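Local coordinates for protein exoenzyme S (Pseudomonas aeruginosa, PDB 6GN8) that probably acts as a virulence toxin with ADP-ribosyltransferase and GTPase-activating activities, the chain described here comprising the ADP-ribosyltransferase part, at residues 136-141 / 167-172; 182-187 / 195-200. The protein carries 2 engineered substitutions. All coordinates share one frame; numbering follows the deposited sequence.

Contact 1: 136-141 / 167-172; sequences SLNPGV and YKNAKA. Engineered in segment 167-172: Ala-170 (natural residue Glu), Ala-172 (natural residue Glu).
The carboxamide of Asn-138 meets 167-172 through its amide nitrogen. At that edge ND2 donates to Asn-169 O (2.9 Å, N-H...O angle 163°), with the acceptor lying almost in the amide plane but the donor standing above the plane of the accepting carbonyl. The other end of the group, OD1, takes a weak bond from Gly-140 N, so both ends help to hold the amide's rotation. CG lies anti to the backbone N (chi1 -163°), which carries the amide across to the carbonyl of Asn-169. The methylene behind it packs on the chain of Lys-171, CB to CE 4.1 Å. Next along, Ser-136 OG lies 2.8 Å from Ala-170 O and 2.9 Å from Asn-138 O, two carbonyl oxygens for a single hydroxyl proton. Ser-136 ends strand 133-136 and pairs with Ala-172 as an antiparallel non-hydrogen-bonded pair at the edge of a three-stranded sheet. The Ser-Thr-Ser that closes this strand matches the motif of arginine-specific ADP-ribosyltransferases. Ala-170 and Ala-172 are engineered replacements of two glutamates spaced as in the Glu-x-Glu motif of that class, consistent with a contact at the edge of the active site. Beyond the pair, Leu-137 N donates to Lys-171 O (3.0 Å). Leu-137 CB stands 4.0 Å from Lys-171 CB. Leu-137 also rests on Val-106 and Thr-108 of strand 106-112. On the more exposed flank Val-141, poorly ordered, lays CG2 against Ala-170 CB at 3.8 Å and turns CG1 to the carbonyl oxygen of Lys-168.

Contact 2: 182-187 / 195-200; sequences RVLLSA and RRVLEE
Two successive leucines, Leu-184 and Leu-185, stand opposite the single Val-197 and make a classic beta bulge in the antiparallel hairpin of strands 180-188 and 194-200. Leu-184 N donates to Val-197 O (2.8 Å) and Val-197 N to Leu-185 O (2.9 Å), so the one valine is gripped by both. The pairs Arg-182 with Glu-199 and Ala-187 with Arg-195 continue the ladder on either side of the bulge, each with two backbone bonds. The side chain of Leu-184 spreads over 195-200: CB meets Val-197 CG1 at 4.0 Å, and CD1 reaches Glu-199 CB at 3.8 Å. Its CG stands anti to the carbonyl carbon (chi1 -67°), which leads the branch toward Glu-199. On the other face Val-183 uses its two methyls separately, CG2 against Leu-198 CD2 (3.8 Å) and CG1 against Arg-196 CD, while Ser-186 OG lies beside the aliphatic part of Arg-196. The Arg-196 guanidinium is drawn onward by a salt bridge to Asp-116.

Water 1 sits in the plane of the Arg-182 guanidinium at its edge, accepting from NE at 2.7 Å and lying 3.0 Å from Glu-199 OE1. The bend of Arg-182 at chi3 (-50°) helps to bring NE there, and NH2 bonds to Gly-124 O. On the chain of another protein, an aromatic side chain hydrogen-bonds to Glu-199 OE2 and a basic one forms a salt bridge with it. The carboxylate, separated from Arg-182 by water, probably carries negative charge into that interface, where these two partners probably stabilise its ionised form beside the apolar packing of Leu-184, Leu-185 and Val-197.

How the contacts relate
The contacts follow one another along the chain without interleaving: it passes from 167-172 into strand 172-175 and then into strand 180-188, which supplies the first half of contact 2. The centres lie 20 Å apart, and their nearest atoms are still about 8 Å apart. Contact 1 lies where strands 133-136 and 172-175 of the three-stranded antiparallel sheet meet and in the loops next to them, whereas contact 2 joins inner strands 180-188 and 194-200 of the mixed five-stranded sheet. Both belong to the ADP-ribosyltransferase part of the toxin. Contact 1 probably lies at the edge of the active site, where two glutamates are replaced by engineered alanines, while the hairpin of contact 2 presents a face to another protein.

Contact 1: 136-141 / 167-172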
loop_
_atom_site.group_PDB
_atom_site.type_symbol
_atom_site.label_atom_id
_atom_site.label_comp_id
_atom_site.label_asym_id
_atom_site.label_seq_id
_atom_site.Cartn_x
_atom_site.Cartn_y
_atom_site.Cartn_z
ATOM N N SER C 136 -19.314 -15.868 23.201
ATOM C CA SER C 136 -18.849 -17.080 23.842
ATOM C C SER C 136 -17.516 -17.520 23.202
ATOM O O SER C 136 -17.349 -17.358 21.997
ATOM C CB SER C 136 -19.930 -18.154 23.700
ATOM O OG SER C 136 -19.439 -19.483 23.560
ATOM N N LEU C 137 -16.599 -18.097 24.004
ATOM C CA LEU C 137 -15.309 -18.668 23.548
ATOM C C LEU C 137 -15.528 -20.043 22.941
ATOM O O LEU C 137 -14.664 -20.549 22.238
ATOM C CB LEU C 137 -14.294 -18.794 24.698
ATOM C CG LEU C 137 -13.395 -17.614 25.004
ATOM C CD1 LEU C 137 -12.694 -17.820 26.307
ATOM C CD2 LEU C 137 -12.355 -17.387 23.906
ATOM N N ASN C 138 -16.678 -20.645 23.241
ATOM C CA ASN C 138 -17.123 -21.956 22.777
ATOM C C ASN C 138 -17.824 -21.815 21.387
ATOM O O ASN C 138 -18.903 -21.220 21.355
ATOM C CB ASN C 138 -18.074 -22.527 23.846
ATOM C CG ASN C 138 -18.343 -23.991 23.778
ATOM O OD1 ASN C 138 -18.428 -24.591 22.700
ATOM N ND2 ASN C 138 -18.511 -24.597 24.944
ATOM N N PRO C 139 -17.263 -22.300 20.237
ATOM C CA PRO C 139 -17.966 -22.112 18.936
ATOM C C PRO C 139 -19.306 -22.871 18.833
ATOM O O PRO C 139 -20.220 -22.413 18.143
ATOM C CB PRO C 139 -16.962 -22.635 17.888
ATOM C CG PRO C 139 -15.645 -22.745 18.603
ATOM C CD PRO C 139 -15.986 -23.020 20.047
ATOM N N GLY C 140 -19.400 -24.003 19.544
ATOM C CA GLY C 140 -20.551 -24.899 19.569
ATOM C C GLY C 140 -21.845 -24.305 20.082
ATOM O O GLY C 140 -22.867 -24.371 19.387
ATOM N N VAL C 141 -21.814 -23.704 21.298
ATOM C CA VAL C 141 -22.997 -23.084 21.933
ATOM C C VAL C 141 -23.456 -21.792 21.143
ATOM O O VAL C 141 -24.372 -21.088 21.596
ATOM C CB VAL C 141 -22.832 -22.824 23.469
ATOM C CG1 VAL C 141 -22.742 -24.132 24.251
ATOM C CG2 VAL C 141 -21.638 -21.939 23.773
ATOM N N TYR C 167 -23.288 -21.511 32.534
ATOM C CA TYR C 167 -24.267 -22.502 32.058
ATOM C C TYR C 167 -23.839 -22.941 30.680
ATOM O O TYR C 167 -23.427 -22.082 29.885
ATOM C CB TYR C 167 -25.694 -21.923 31.970
ATOM C CG TYR C 167 -26.435 -21.782 33.277
ATOM C CD1 TYR C 167 -26.848 -22.906 33.988
ATOM C CD2 TYR C 167 -26.816 -20.529 33.753
ATOM C CE1 TYR C 167 -27.582 -22.787 35.158
ATOM C CE2 TYR C 167 -27.556 -20.398 34.924
ATOM C CZ TYR C 167 -27.927 -21.532 35.628
ATOM O OH TYR C 167 -28.646 -21.430 36.790
ATOM N N LYS C 168 -23.920 -24.274 30.406
ATOM C CA LYS C 168 -23.603 -24.933 29.131
ATOM C C LYS C 168 -22.131 -24.745 28.747
ATOM O O LYS C 168 -21.752 -24.923 27.575
ATOM C CB LYS C 168 -24.557 -24.437 28.028
ATOM C CG LYS C 168 -25.953 -25.019 28.201
ATOM C CD LYS C 168 -27.018 -24.282 27.416
ATOM C CE LYS C 168 -28.353 -24.963 27.606
ATOM N NZ LYS C 168 -29.494 -24.075 27.259
ATOM N N ASN C 169 -21.290 -24.425 29.762
ATOM C CA ASN C 169 -19.861 -24.129 29.643
ATOM C C ASN C 169 -19.627 -23.177 28.437
ATOM O O ASN C 169 -18.734 -23.398 27.607
ATOM C CB ASN C 169 -19.041 -25.423 29.556
ATOM C CG ASN C 169 -17.544 -25.233 29.547
ATOM O OD1 ASN C 169 -16.960 -24.481 30.353
ATOM N ND2 ASN C 169 -16.899 -25.923 28.621
ATOM N N ALA C 170 -20.439 -22.107 28.357
ATOM C CA ALA C 170 -20.367 -21.155 27.239
ATOM C C ALA C 170 -19.106 -20.283 27.268
ATOM O O ALA C 170 -18.758 -19.704 26.247
ATOM C CB ALA C 170 -21.607 -20.271 27.232
ATOM N N LYS C 171 -18.416 -20.189 28.416
ATOM C CA LYS C 171 -17.190 -19.395 28.601
ATOM C C LYS C 171 -17.404 -18.011 27.953
ATOM O O LYS C 171 -16.800 -17.674 26.928
ATOM C CB LYS C 171 -15.948 -20.137 28.040
ATOM C CG LYS C 171 -15.698 -21.543 28.632
ATOM C CD LYS C 171 -14.567 -22.296 27.890
ATOM C CE LYS C 171 -14.940 -22.714 26.477
ATOM N NZ LYS C 171 -13.854 -23.456 25.793
ATOM N N ALA C 172 -18.349 -17.250 28.522
ATOM C CA ALA C 172 -18.767 -15.973 27.949
ATOM C C ALA C 172 -17.771 -14.850 28.139
ATOM O O ALA C 172 -17.139 -14.694 29.188
ATOM C CB ALA C 172 -20.116 -15.555 28.517
#

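Contact 2: 182-187 / 195-200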
loop_
_atom_site.group_PDB
_atom_site.type_symbol
_atom_site.label_atom_id
_atom_site.label_comp_id
_atom_site.label_asym_id
_atom_site.label_seq_id
_atom_site.Cartn_x
_atom_site.Cartn_y
_atom_site.Cartn_z
ATOM N N ARG C 182 -16.860 -2.512 14.093
ATOM C CA ARG C 182 -16.719 -2.427 12.649
ATOM C C ARG C 182 -17.110 -3.739 12.024
ATOM O O ARG C 182 -16.639 -4.805 12.448
ATOM C CB ARG C 182 -15.291 -2.097 12.241
ATOM C CG ARG C 182 -15.194 -1.662 10.765
ATOM C CD ARG C 182 -13.801 -1.187 10.399
ATOM N NE ARG C 182 -13.294 -0.194 11.350
ATOM C CZ ARG C 182 -13.494 1.117 11.257
ATOM N NH1 ARG C 182 -13.005 1.934 12.182
ATOM N NH2 ARG C 182 -14.197 1.621 10.247
ATOM N N VAL C 183 -17.976 -3.668 11.006
ATOM C CA VAL C 183 -18.379 -4.846 10.269
ATOM C C VAL C 183 -17.271 -5.128 9.233
ATOM O O VAL C 183 -17.192 -4.429 8.242
ATOM C CB VAL C 183 -19.772 -4.672 9.623
ATOM C CG1 VAL C 183 -20.158 -5.918 8.805
ATOM C CG2 VAL C 183 -20.817 -4.385 10.688
ATOM N N LEU C 184 -16.407 -6.120 9.483
ATOM C CA LEU C 184 -15.323 -6.484 8.568
ATOM C C LEU C 184 -15.836 -7.278 7.358
ATOM O O LEU C 184 -15.207 -7.287 6.305
ATOM C CB LEU C 184 -14.260 -7.315 9.319
ATOM C CG LEU C 184 -13.439 -6.597 10.423
ATOM C CD1 LEU C 184 -12.266 -7.414 10.810
ATOM C CD2 LEU C 184 -12.970 -5.204 9.980
ATOM N N LEU C 185 -16.933 -8.008 7.539
ATOM C CA LEU C 185 -17.556 -8.863 6.531
ATOM C C LEU C 185 -18.957 -9.178 6.966
ATOM O O LEU C 185 -19.185 -9.517 8.141
ATOM C CB LEU C 185 -16.746 -10.165 6.349
ATOM C CG LEU C 185 -17.231 -11.169 5.297
ATOM C CD1 LEU C 185 -16.820 -10.755 3.885
ATOM C CD2 LEU C 185 -16.740 -12.572 5.614
ATOM N N SER C 186 -19.901 -9.049 6.018
ATOM C CA SER C 186 -21.305 -9.425 6.158
ATOM C C SER C 186 -21.693 -10.157 4.904
ATOM O O SER C 186 -21.639 -9.616 3.805
ATOM C CB SER C 186 -22.216 -8.239 6.437
ATOM O OG SER C 186 -23.417 -8.783 6.961
ATOM N N ALA C 187 -22.004 -11.421 5.067
ATOM C CA ALA C 187 -22.292 -12.318 3.979
ATOM C C ALA C 187 -23.373 -13.234 4.395
ATOM O O ALA C 187 -23.617 -13.380 5.580
ATOM C CB ALA C 187 -21.046 -13.114 3.638
ATOM N N ARG C 195 -23.600 -14.479 8.024
ATOM C CA ARG C 195 -22.293 -14.816 8.568
ATOM C C ARG C 195 -21.472 -13.556 8.575
ATOM O O ARG C 195 -21.180 -12.998 7.509
ATOM C CB ARG C 195 -21.646 -15.929 7.734
ATOM C CG ARG C 195 -22.565 -17.138 7.552
ATOM C CD ARG C 195 -22.093 -18.243 8.424
ATOM N NE ARG C 195 -22.992 -19.385 8.458
ATOM C CZ ARG C 195 -22.833 -20.385 9.311
ATOM N NH1 ARG C 195 -23.684 -21.399 9.319
ATOM N NH2 ARG C 195 -21.826 -20.377 10.170
ATOM N N ARG C 196 -21.157 -13.068 9.797
ATOM C CA ARG C 196 -20.519 -11.780 10.010
ATOM C C ARG C 196 -19.220 -11.863 10.770
ATOM O O ARG C 196 -19.019 -12.747 11.595
ATOM C CB ARG C 196 -21.482 -10.828 10.784
ATOM C CG ARG C 196 -21.874 -9.629 9.953
ATOM C CD ARG C 196 -22.534 -8.497 10.705
ATOM N NE ARG C 196 -23.982 -8.473 10.484
ATOM C CZ ARG C 196 -24.866 -8.837 11.403
ATOM N NH1 ARG C 196 -24.460 -9.254 12.603
ATOM N NH2 ARG C 196 -26.161 -8.783 11.137
ATOM N N VAL C 197 -18.357 -10.880 10.526
ATOM C CA VAL C 197 -17.102 -10.723 11.241
ATOM C C VAL C 197 -17.104 -9.302 11.800
ATOM O O VAL C 197 -17.256 -8.338 11.042
ATOM C CB VAL C 197 -15.840 -11.070 10.407
ATOM C CG1 VAL C 197 -14.563 -10.870 11.223
ATOM C CG2 VAL C 197 -15.922 -12.496 9.877
ATOM N N LEU C 198 -17.047 -9.182 13.135
ATOM C CA LEU C 198 -17.048 -7.872 13.789
ATOM C C LEU C 198 -15.743 -7.641 14.480
ATOM O O LEU C 198 -15.139 -8.570 15.024
ATOM C CB LEU C 198 -18.176 -7.733 14.827
ATOM C CG LEU C 198 -19.620 -7.915 14.399
ATOM C CD1 LEU C 198 -20.521 -8.034 15.637
ATOM C CD2 LEU C 198 -20.091 -6.737 13.566
ATOM N N GLU C 199 -15.336 -6.394 14.536
ATOM C CA GLU C 199 -14.122 -6.052 15.244
ATOM C C GLU C 199 -14.370 -4.804 16.103
ATOM O O GLU C 199 -15.049 -3.886 15.651
ATOM C CB GLU C 199 -12.979 -5.850 14.238
ATOM C CG GLU C 199 -11.738 -5.205 14.808
ATOM C CD GLU C 199 -10.802 -4.663 13.748
ATOM O OE1 GLU C 199 -11.231 -3.816 12.934
ATOM O OE2 GLU C 199 -9.628 -5.090 13.738
ATOM N N GLU C 200 -13.843 -4.786 17.343
ATOM C CA GLU C 200 -13.922 -3.628 18.234
ATOM C C GLU C 200 -13.238 -2.467 17.523
ATOM O O GLU C 200 -12.045 -2.571 17.226
ATOM C CB GLU C 200 -13.235 -3.956 19.570
ATOM C CG GLU C 200 -13.589 -3.034 20.711
ATOM C CD GLU C 200 -12.729 -3.257 21.935
ATOM O OE1 GLU C 200 -12.393 -2.258 22.612
ATOM O OE2 GLU C 200 -12.366 -4.425 22.205
HETATM O O HOH W 1 -11.719 -0.912 13.427
#